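Local coordinates for flagellar protein FlgA (Thermotoga maritima, PDB 3FRN) that probably acts in the periplasm as a chaperone for assembly of the flagellar basal-body P ring, at residues T4-K8 and L20-E26; S30-M35 and L49-F54; L34-L38 and K98-P104. All blocks are in the same frame, centred on the assembly; numbering follows the deposited sequence.

How the interactions relate
Interactions 1 and 2 both lie within the N-terminal FlgA domain, their centres about 12 Å apart, and share one hydrophobic core. The evidence is in the close packing between them: Ile23 CD1 is 3.6 Å from Leu34 CD2, Leu20 CD1 is 3.7 Å from Phe54 CE2, and Leu7 CD2 is 3.8 Å from Leu50 CD1. Interaction 3, centred about 12 Å from interaction 2 and 19 Å from interaction 1, shares Leu34 and Met35 with interaction 2 and carries the packing across to the HotDog-like domain. Leu49 CD1 touches Lys98 CG at 3.8 Å, so helix 47-53 also meets strand 93-101.

Interaction 1: T4-K8 and L20-E26; sequences TLTLK and LDDITIE
Leu7 and Thr24 form an isolated antiparallel bridge of the non-hydrogen-bonded kind, with their CA atoms 4.6 Å apart and the paired backbone bonds on their neighbours: Ile25 N gives to Thr6 O at 3.0 Å, and Lys8 N gives to Ile23 O. Beyond the bridge, the Glu26 side chain takes the next donor: its OE1 accepts Thr6 N at 2.9 Å, the donor lying 40° out of the carboxylate plane; a bend at chi2 (-100°) turns the carboxylate toward Thr6 N. The aliphatic part of Glu26 is also used, CG resting 3.8 Å from Leu5 CD2. Leu5 divides its contacts by atom: CB meets Thr24 CG2, while CD1 meets Leu20 CD2 at 3.9 Å, the two leucines crossing at about a right angle. Thr6 CG2 also touches Ile25 CD1 at 3.7 Å, the two side chains meeting at a slant. Lys8, in one of its two deposited conformers, folds at chi4 (86°) so that NZ reaches Asp22 O at 2.9 Å and Thr24 O as well, each from above the carbonyl plane; with the alternative present, this double grip is less certain. Strand 4-6 also pairs in parallel with strand 58-60 through Leu5. The arrangement is thus an isolated antiparallel beta bridge, by which the loop following a 3-10 turn docks just past the first strand of the FlgA N-terminal domain.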
loop_
_atom_site.group_PDB
_atom_site.type_symbol
_atom_site.label_atom_id
_atom_site.label_comp_id
_atom_site.label_asym_id
_atom_site.label_seq_id
_atom_site.Cartn_x
_atom_site.Cartn_y
_atom_site.Cartn_z
ATOM N N THR A 4 -2.001 -7.021 35.085
ATOM C CA THR A 4 -2.368 -6.301 33.876
ATOM C C THR A 4 -1.533 -5.033 33.802
ATOM O O THR A 4 -1.746 -4.088 34.563
ATOM C CB THR A 4 -3.867 -5.951 33.842
ATOM O OG1 THR A 4 -4.637 -7.152 33.957
ATOM C CG2 THR A 4 -4.227 -5.253 32.537
ATOM N N LEU A 5 -0.568 -5.030 32.889
ATOM C CA LEU A 5 0.342 -3.909 32.749
ATOM C C LEU A 5 -0.124 -3.000 31.627
ATOM O O LEU A 5 -0.375 -3.456 30.510
ATOM C CB LEU A 5 1.768 -4.399 32.492
ATOM C CG LEU A 5 2.314 -5.474 33.439
ATOM C CD1 LEU A 5 3.508 -6.190 32.825
ATOM C CD2 LEU A 5 2.677 -4.903 34.802
ATOM N N THR A 6 -0.251 -1.714 31.938
ATOM C CA THR A 6 -0.607 -0.716 30.940
ATOM C C THR A 6 0.609 -0.359 30.092
ATOM O O THR A 6 1.697 -0.103 30.615
ATOM C CB THR A 6 -1.193 0.543 31.585
ATOM O OG1 THR A 6 -2.208 0.169 32.525
ATOM C CG2 THR A 6 -1.805 1.444 30.528
ATOM N N LEU A 7 0.411 -0.352 28.779
ATOM C CA LEU A 7 1.476 -0.071 27.829
ATOM C C LEU A 7 1.601 1.418 27.535
ATOM O O LEU A 7 0.597 2.124 27.449
ATOM C CB LEU A 7 1.219 -0.830 26.523
ATOM C CG LEU A 7 1.323 -2.358 26.563
ATOM C CD1 LEU A 7 0.689 -2.959 25.328
ATOM C CD2 LEU A 7 2.772 -2.807 26.691
ATOM N N LYS A 8 2.841 1.887 27.413
ATOM C CA LYS A 8 3.108 3.241 26.942
ATOM C C LYS A 8 2.715 3.344 25.469
ATOM O O LYS A 8 2.725 2.349 24.744
ATOM C CB LYS A 8 4.590 3.587 27.105
ATOM C CG LYS A 8 5.056 3.772 28.543
ATOM C CD LYS A 8 6.493 4.292 28.573
ATOM C CE LYS A 8 6.997 4.502 29.995
ATOM N NZ LYS A 8 7.569 3.258 30.574
ATOM N N LEU A 20 10.848 -4.896 29.308
ATOM C CA LEU A 20 9.428 -4.655 29.570
ATOM C C LEU A 20 9.147 -3.376 30.375
ATOM O O LEU A 20 8.231 -2.629 30.035
ATOM C CB LEU A 20 8.817 -5.870 30.273
ATOM C CG LEU A 20 7.319 -5.869 30.576
ATOM C CD1 LEU A 20 6.494 -5.826 29.296
ATOM C CD2 LEU A 20 6.976 -7.091 31.399
ATOM N N ASP A 21 9.943 -3.123 31.416
ATOM C CA ASP A 21 9.811 -1.920 32.251
ATOM C C ASP A 21 9.824 -0.618 31.451
ATOM O O ASP A 21 9.185 0.364 31.845
ATOM C CB ASP A 21 10.918 -1.867 33.307
ATOM C CG ASP A 21 10.715 -0.741 34.317
ATOM O OD1 ASP A 21 11.643 0.079 34.483
ATOM O OD2 ASP A 21 9.628 -0.666 34.936
ATOM N N ASP A 22 10.557 -0.621 30.336
ATOM C CA ASP A 22 10.675 0.543 29.456
ATOM C C ASP A 22 9.366 0.894 28.750
ATOM O O ASP A 22 9.101 2.068 28.486
ATOM C CB ASP A 22 11.779 0.326 28.410
ATOM C CG ASP A 22 13.149 0.118 29.033
ATOM O OD1 ASP A 22 13.435 0.759 30.066
ATOM O OD2 ASP A 22 13.945 -0.678 28.486
ATOM N N ILE A 23 8.547 -0.117 28.457
ATOM C CA ILE A 23 7.286 0.107 27.744
ATOM C C ILE A 23 6.023 -0.047 28.593
ATOM O O ILE A 23 4.928 -0.185 28.050
ATOM C CB ILE A 23 7.156 -0.792 26.495
ATOM C CG1 ILE A 23 7.128 -2.267 26.895
ATOM C CG2 ILE A 23 8.277 -0.508 25.511
ATOM C CD1 ILE A 23 7.214 -3.201 25.729
ATOM N N THR A 24 6.172 -0.034 29.914
ATOM C CA THR A 24 5.016 -0.071 30.809
ATOM C C THR A 24 4.955 1.179 31.681
ATOM O O THR A 24 5.984 1.788 31.978
ATOM C CB THR A 24 4.988 -1.338 31.712
ATOM O OG1 THR A 24 6.240 -1.483 32.395
ATOM C CG2 THR A 24 4.714 -2.584 30.882
ATOM N N ILE A 25 3.747 1.557 32.079
ATOM C CA ILE A 25 3.542 2.720 32.936
ATOM C C ILE A 25 3.969 2.432 34.384
ATOM O O ILE A 25 4.594 3.274 35.028
ATOM C CB ILE A 25 2.075 3.236 32.851
ATOM C CG1 ILE A 25 1.776 3.712 31.425
ATOM C CG2 ILE A 25 1.821 4.363 33.851
ATOM C CD1 ILE A 25 0.398 4.312 31.239
ATOM N N GLU A 26 3.654 1.236 34.879
ATOM C CA GLU A 26 4.073 0.826 36.223
ATOM C C GLU A 26 5.481 0.226 36.236
ATOM O O GLU A 26 5.958 -0.286 35.222
ATOM C CB GLU A 26 3.066 -0.150 36.851
ATOM C CG GLU A 26 2.617 -1.283 35.937
ATOM C CD GLU A 26 1.260 -1.022 35.307
ATOM O OE1 GLU A 26 1.214 -0.598 34.133
ATOM O OE2 GLU A 26 0.237 -1.231 35.993
#

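Interaction 2: S30-M35 and L49-F54; sequences SEKNLM and LLRTKF
Leu34 and Phe54 meet in a helix-on-loop packing of the FlgA N-terminal domain: the last turn of helix 47-53 and the residue after it lie against the segment leading into strand 35-37. The apolar contacts converge on Leu34. Its CG is anti to the backbone N (chi1 -170°), which sends CD1 into the helix end, 3.6 Å from Lys53 CG and 3.7 Å from Phe54 CE2. The leucine crosses the phenylalanine at about a right angle and approaches its ring obliquely. A second apolar patch lies beside it, where Met35 CE comes within 3.8 Å of Leu49 CD2, with Met35 SD close to the same methyl. The Phe54 ring is held from several directions. Lys53 CB lies over one face, 3.7 Å above the ring plane and offset toward the rim; Leu50 CD2 stands in plane at the edge; and Lys32 runs past in the opposite sense, its CG 3.8 Å from Phe54 CE1. Leu20 and Phe59 add packing on this ring from elsewhere in the domain.

The polar part is slight. Lys53 bends at chi2 (-78°), and NZ gives Asn33 O a weak hydrogen bond of 3.3 Å, so the same side chain serves both classes of contact, methylenes for Leu34 and the terminal ammonium for the loop carbonyl. With alanine in place of Lys53, Leu34 CD1 would probably face a gap where CG had been, and Asn33 O would lose this weak partner. Lys32 also approaches the helix end, but the two ammonium groups, both presumably positive, do not touch, Lys32 NZ lying 5.9 Å from Lys53 NZ, while their shafts come closer, CD to CD at 4.2 Å.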
loop_
_atom_site.group_PDB
_atom_site.type_symbol
_atom_site.label_atom_id
_atom_site.label_comp_id
_atom_site.label_asym_id
_atom_site.label_seq_id
_atom_site.Cartn_x
_atom_site.Cartn_y
_atom_site.Cartn_z
ATOM N N SER A 30 12.494 -6.744 35.481
ATOM C CA SER A 30 12.696 -7.833 34.529
ATOM C C SER A 30 14.030 -7.692 33.819
ATOM O O SER A 30 14.456 -6.585 33.479
ATOM C CB SER A 30 11.572 -7.905 33.496
ATOM O OG SER A 30 11.740 -9.050 32.677
ATOM N N GLU A 31 14.671 -8.832 33.586
ATOM C CA GLU A 31 16.029 -8.861 33.073
ATOM C C GLU A 31 16.101 -9.540 31.706
ATOM O O GLU A 31 17.186 -9.699 31.145
ATOM C CB GLU A 31 16.947 -9.570 34.078
ATOM C CG GLU A 31 18.390 -9.076 34.077
ATOM C CD GLU A 31 18.512 -7.614 34.471
ATOM O OE1 GLU A 31 18.897 -6.797 33.603
ATOM O OE2 GLU A 31 18.215 -7.284 35.642
ATOM N N LYS A 32 14.949 -9.931 31.165
ATOM C CA LYS A 32 14.940 -10.608 29.872
ATOM C C LYS A 32 14.917 -9.630 28.699
ATOM O O LYS A 32 14.219 -8.609 28.728
ATOM C CB LYS A 32 13.824 -11.656 29.777
ATOM C CG LYS A 32 12.587 -11.252 29.005
ATOM C CD LYS A 32 12.068 -12.421 28.177
ATOM C CE LYS A 32 11.725 -13.623 29.049
ATOM N NZ LYS A 32 11.487 -14.848 28.239
ATOM N N ASN A 33 15.712 -9.957 27.683
ATOM C CA ASN A 33 15.852 -9.151 26.472
ATOM C C ASN A 33 14.602 -9.252 25.606
ATOM O O ASN A 33 14.215 -10.338 25.176
ATOM C CB ASN A 33 17.120 -9.582 25.710
ATOM C CG ASN A 33 17.158 -9.087 24.257
ATOM O OD1 ASN A 33 17.491 -9.850 23.349
ATOM N ND2 ASN A 33 16.838 -7.814 24.037
ATOM N N LEU A 34 13.964 -8.109 25.377
ATOM C CA LEU A 34 12.756 -8.055 24.570
ATOM C C LEU A 34 13.105 -7.745 23.118
ATOM O O LEU A 34 12.688 -8.460 22.207
ATOM C CB LEU A 34 11.791 -7.006 25.133
ATOM C CG LEU A 34 10.350 -6.898 24.627
ATOM C CD1 LEU A 34 9.573 -8.167 24.906
ATOM C CD2 LEU A 34 9.675 -5.724 25.296
ATOM N N MET A 35 13.870 -6.674 22.915
ATOM C CA MET A 35 14.311 -6.256 21.584
ATOM C C MET A 35 15.753 -5.764 21.650
ATOM O O MET A 35 16.208 -5.303 22.699
ATOM C CB MET A 35 13.435 -5.110 21.044
ATOM C CG MET A 35 11.941 -5.414 20.871
ATOM S SD MET A 35 11.381 -5.723 19.182
ATOM C CE MET A 35 9.950 -4.671 19.177
ATOM N N LEU A 49 4.216 -10.333 20.228
ATOM C CA LEU A 49 5.537 -10.389 20.851
ATOM C C LEU A 49 5.395 -10.585 22.357
ATOM O O LEU A 49 6.083 -11.422 22.956
ATOM C CB LEU A 49 6.340 -9.116 20.559
ATOM C CG LEU A 49 7.823 -9.188 20.944
ATOM C CD1 LEU A 49 8.540 -10.252 20.118
ATOM C CD2 LEU A 49 8.503 -7.850 20.790
ATOM N N LEU A 50 4.476 -9.837 22.959
ATOM C CA LEU A 50 4.281 -9.893 24.401
ATOM C C LEU A 50 3.676 -11.213 24.853
ATOM O O LEU A 50 3.998 -11.692 25.937
ATOM C CB LEU A 50 3.459 -8.697 24.895
ATOM C CG LEU A 50 4.165 -7.332 24.797
ATOM C CD1 LEU A 50 3.180 -6.168 24.958
ATOM C CD2 LEU A 50 5.312 -7.217 25.808
ATOM N N ARG A 51 2.823 -11.809 24.020
ATOM C CA ARG A 51 2.225 -13.121 24.322
ATOM C C ARG A 51 3.305 -14.208 24.294
ATOM O O ARG A 51 3.233 -15.183 25.036
ATOM C CB ARG A 51 1.089 -13.450 23.335
ATOM C CG ARG A 51 0.366 -14.789 23.594
ATOM C CD ARG A 51 -0.550 -15.175 22.414
ATOM N NE ARG A 51 -1.130 -16.539 22.553
ATOM C CZ ARG A 51 -1.809 -17.178 21.583
ATOM N NH1 ARG A 51 -1.995 -16.584 20.394
ATOM N NH2 ARG A 51 -2.299 -18.417 21.790
ATOM N N THR A 52 4.314 -14.019 23.444
ATOM C CA THR A 52 5.435 -14.954 23.329
ATOM C C THR A 52 6.420 -14.821 24.490
ATOM O O THR A 52 6.797 -15.823 25.110
ATOM C CB THR A 52 6.208 -14.749 22.012
ATOM O OG1 THR A 52 5.283 -14.574 20.934
ATOM C CG2 THR A 52 7.098 -15.955 21.719
ATOM N N LYS A 53 6.837 -13.589 24.771
ATOM C CA LYS A 53 7.829 -13.316 25.808
ATOM C C LYS A 53 7.246 -13.476 27.204
ATOM O O LYS A 53 7.805 -14.191 28.041
ATOM C CB LYS A 53 8.409 -11.908 25.642
ATOM C CG LYS A 53 9.133 -11.673 24.326
ATOM C CD LYS A 53 10.526 -12.272 24.302
ATOM C CE LYS A 53 11.359 -11.637 23.188
ATOM N NZ LYS A 53 12.666 -12.328 23.045
ATOM N N PHE A 54 6.113 -12.823 27.451
ATOM C CA PHE A 54 5.440 -12.924 28.750
ATOM C C PHE A 54 3.999 -13.416 28.604
ATOM O O PHE A 54 3.065 -12.614 28.643
ATOM C CB PHE A 54 5.458 -11.570 29.472
ATOM C CG PHE A 54 6.722 -10.786 29.261
ATOM C CD1 PHE A 54 7.860 -11.067 30.006
ATOM C CD2 PHE A 54 6.773 -9.764 28.315
ATOM C CE1 PHE A 54 9.029 -10.348 29.815
ATOM C CE2 PHE A 54 7.937 -9.038 28.112
ATOM C CZ PHE A 54 9.068 -9.327 28.863
#

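Interaction 3: L34-L38 and K98-P104; sequences LMILL and KTFGTLP
A water joins Leu34 to Thr99, donating to Leu34 O at 2.7 Å and accepting from Thr99 N at 3.0 Å. The direct bond runs beside it: Ile36 N gives to Thr99 OG1 at 2.9 Å, with an N-H...O angle of 157°. A chi1 of 66° places OG1 between the backbone N and the carbonyl carbon of Thr99 and turns it to strand 35-37; the methyl CG2 lies 3.8 Å from Ile36 O. The axes of strands 35-37 and 98-101 pass 6.1 Å apart at 85°, so they cross nearly at right angles instead of pairing as neighbours in a sheet; no backbone-to-backbone hydrogen bond joins the two segments. This is an interdomain junction, where the N-terminal domain lies across a strand end of the HotDog-like domain, its polar links being a side-chain hydroxyl and a water. Past the crossing, the chain wraps round Ile36; in one of its two deposited conformers CG2 approaches Leu103 CD1 at 4.1 Å, the side chains meeting obliquely. Tyr43 OH bonds Ile36 O and Leu38 N from within the N-terminal domain. At the far end Leu38 CD2 meets the proline ring, 3.9 Å from Pro104 CG and just as near Pro104 CD.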
loop_
_atom_site.group_PDB
_atom_site.type_symbol
_atom_site.label_atom_id
_atom_site.label_comp_id
_atom_site.label_asym_id
_atom_site.label_seq_id
_atom_site.Cartn_x
_atom_site.Cartn_y
_atom_site.Cartn_z
ATOM N N LEU A 34 13.964 -8.109 25.377
ATOM C CA LEU A 34 12.756 -8.055 24.570
ATOM C C LEU A 34 13.105 -7.745 23.118
ATOM O O LEU A 34 12.688 -8.460 22.207
ATOM C CB LEU A 34 11.791 -7.006 25.133
ATOM C CG LEU A 34 10.350 -6.898 24.627
ATOM C CD1 LEU A 34 9.573 -8.167 24.906
ATOM C CD2 LEU A 34 9.675 -5.724 25.296
ATOM N N MET A 35 13.870 -6.674 22.915
ATOM C CA MET A 35 14.311 -6.256 21.584
ATOM C C MET A 35 15.753 -5.764 21.650
ATOM O O MET A 35 16.208 -5.303 22.699
ATOM C CB MET A 35 13.435 -5.110 21.044
ATOM C CG MET A 35 11.941 -5.414 20.871
ATOM S SD MET A 35 11.381 -5.723 19.182
ATOM C CE MET A 35 9.950 -4.671 19.177
ATOM N N ILE A 36 16.463 -5.887 20.530
ATOM C CA ILE A 36 17.786 -5.289 20.352
ATOM C C ILE A 36 17.579 -3.951 19.665
ATOM O O ILE A 36 17.170 -3.911 18.517
ATOM C CB ILE A 36 18.709 -6.178 19.460
ATOM C CG1 ILE A 36 18.811 -7.600 20.021
ATOM C CG2 ILE A 36 20.100 -5.556 19.305
ATOM C CD1 ILE A 36 19.318 -7.669 21.447
ATOM N N LEU A 37 17.861 -2.860 20.367
ATOM C CA LEU A 37 17.569 -1.530 19.859
ATOM C C LEU A 37 18.761 -0.943 19.089
ATOM O O LEU A 37 19.823 -0.726 19.663
ATOM C CB LEU A 37 17.202 -0.632 21.039
ATOM C CG LEU A 37 15.758 -0.367 21.473
ATOM C CD1 LEU A 37 14.812 -1.512 21.247
ATOM C CD2 LEU A 37 15.760 0.054 22.932
ATOM N N LEU A 38 18.597 -0.706 17.784
ATOM C CA LEU A 38 19.712 -0.227 16.946
ATOM C C LEU A 38 19.488 1.206 16.504
ATOM O O LEU A 38 18.342 1.631 16.316
ATOM C CB LEU A 38 19.926 -1.162 15.733
ATOM C CG LEU A 38 20.361 -2.606 15.983
ATOM C CD1 LEU A 38 20.303 -3.407 14.697
ATOM C CD2 LEU A 38 21.786 -2.699 16.569
ATOM N N LYS A 98 10.300 -7.884 15.606
ATOM C CA LYS A 98 10.999 -8.955 16.288
ATOM C C LYS A 98 12.483 -8.734 15.994
ATOM O O LYS A 98 12.836 -8.330 14.894
ATOM C CB LYS A 98 10.538 -10.309 15.738
ATOM C CG LYS A 98 10.062 -11.318 16.788
ATOM C CD LYS A 98 9.651 -12.664 16.176
ATOM C CE LYS A 98 8.277 -12.641 15.479
ATOM N NZ LYS A 98 8.299 -12.128 14.067
ATOM N N THR A 99 13.348 -8.953 16.982
ATOM C CA THR A 99 14.789 -9.072 16.723
ATOM C C THR A 99 15.355 -10.379 17.274
ATOM O O THR A 99 14.871 -10.884 18.277
ATOM C CB THR A 99 15.581 -7.933 17.358
ATOM O OG1 THR A 99 15.482 -8.026 18.779
ATOM C CG2 THR A 99 15.039 -6.598 16.911
ATOM N N PHE A 100 16.386 -10.907 16.617
ATOM C CA PHE A 100 17.154 -12.040 17.120
ATOM C C PHE A 100 18.641 -11.721 17.076
ATOM O O PHE A 100 19.095 -10.978 16.210
ATOM C CB PHE A 100 16.886 -13.292 16.286
ATOM C CG PHE A 100 15.444 -13.493 15.948
ATOM C CD1 PHE A 100 14.940 -13.067 14.723
ATOM C CD2 PHE A 100 14.583 -14.095 16.858
ATOM C CE1 PHE A 100 13.603 -13.248 14.407
ATOM C CE2 PHE A 100 13.242 -14.279 16.551
ATOM C CZ PHE A 100 12.753 -13.859 15.321
ATOM N N GLY A 101 19.396 -12.296 18.009
ATOM C CA GLY A 101 20.845 -12.097 18.077
ATOM C C GLY A 101 21.332 -11.473 19.372
ATOM O O GLY A 101 20.702 -11.618 20.423
ATOM N N THR A 102 22.461 -10.775 19.291
ATOM C CA THR A 102 22.990 -10.022 20.424
ATOM C C THR A 102 23.180 -8.557 20.057
ATOM O O THR A 102 23.275 -8.214 18.878
ATOM C CB THR A 102 24.321 -10.619 20.949
ATOM O OG1 THR A 102 25.006 -11.304 19.889
ATOM C CG2 THR A 102 24.044 -11.613 22.062
ATOM N N LEU A 103 23.208 -7.690 21.063
ATOM C CA LEU A 103 23.562 -6.297 20.833
ATOM C C LEU A 103 25.035 -6.246 20.417
ATOM O O LEU A 103 25.904 -6.754 21.132
ATOM C CB LEU A 103 23.315 -5.455 22.091
ATOM C CG LEU A 103 23.791 -3.999 22.069
ATOM C CD1 LEU A 103 22.902 -3.131 21.173
ATOM C CD2 LEU A 103 23.844 -3.441 23.477
ATOM N N PRO A 104 25.313 -5.679 19.233
ATOM C CA PRO A 104 26.690 -5.509 18.786
ATOM C C PRO A 104 27.436 -4.409 19.541
ATOM O O PRO A 104 26.814 -3.532 20.137
ATOM C CB PRO A 104 26.535 -5.148 17.306
ATOM C CG PRO A 104 25.191 -4.556 17.191
ATOM C CD PRO A 104 24.337 -5.208 18.232
HETATM O O HOH W 1 12.646 -9.664 19.773
#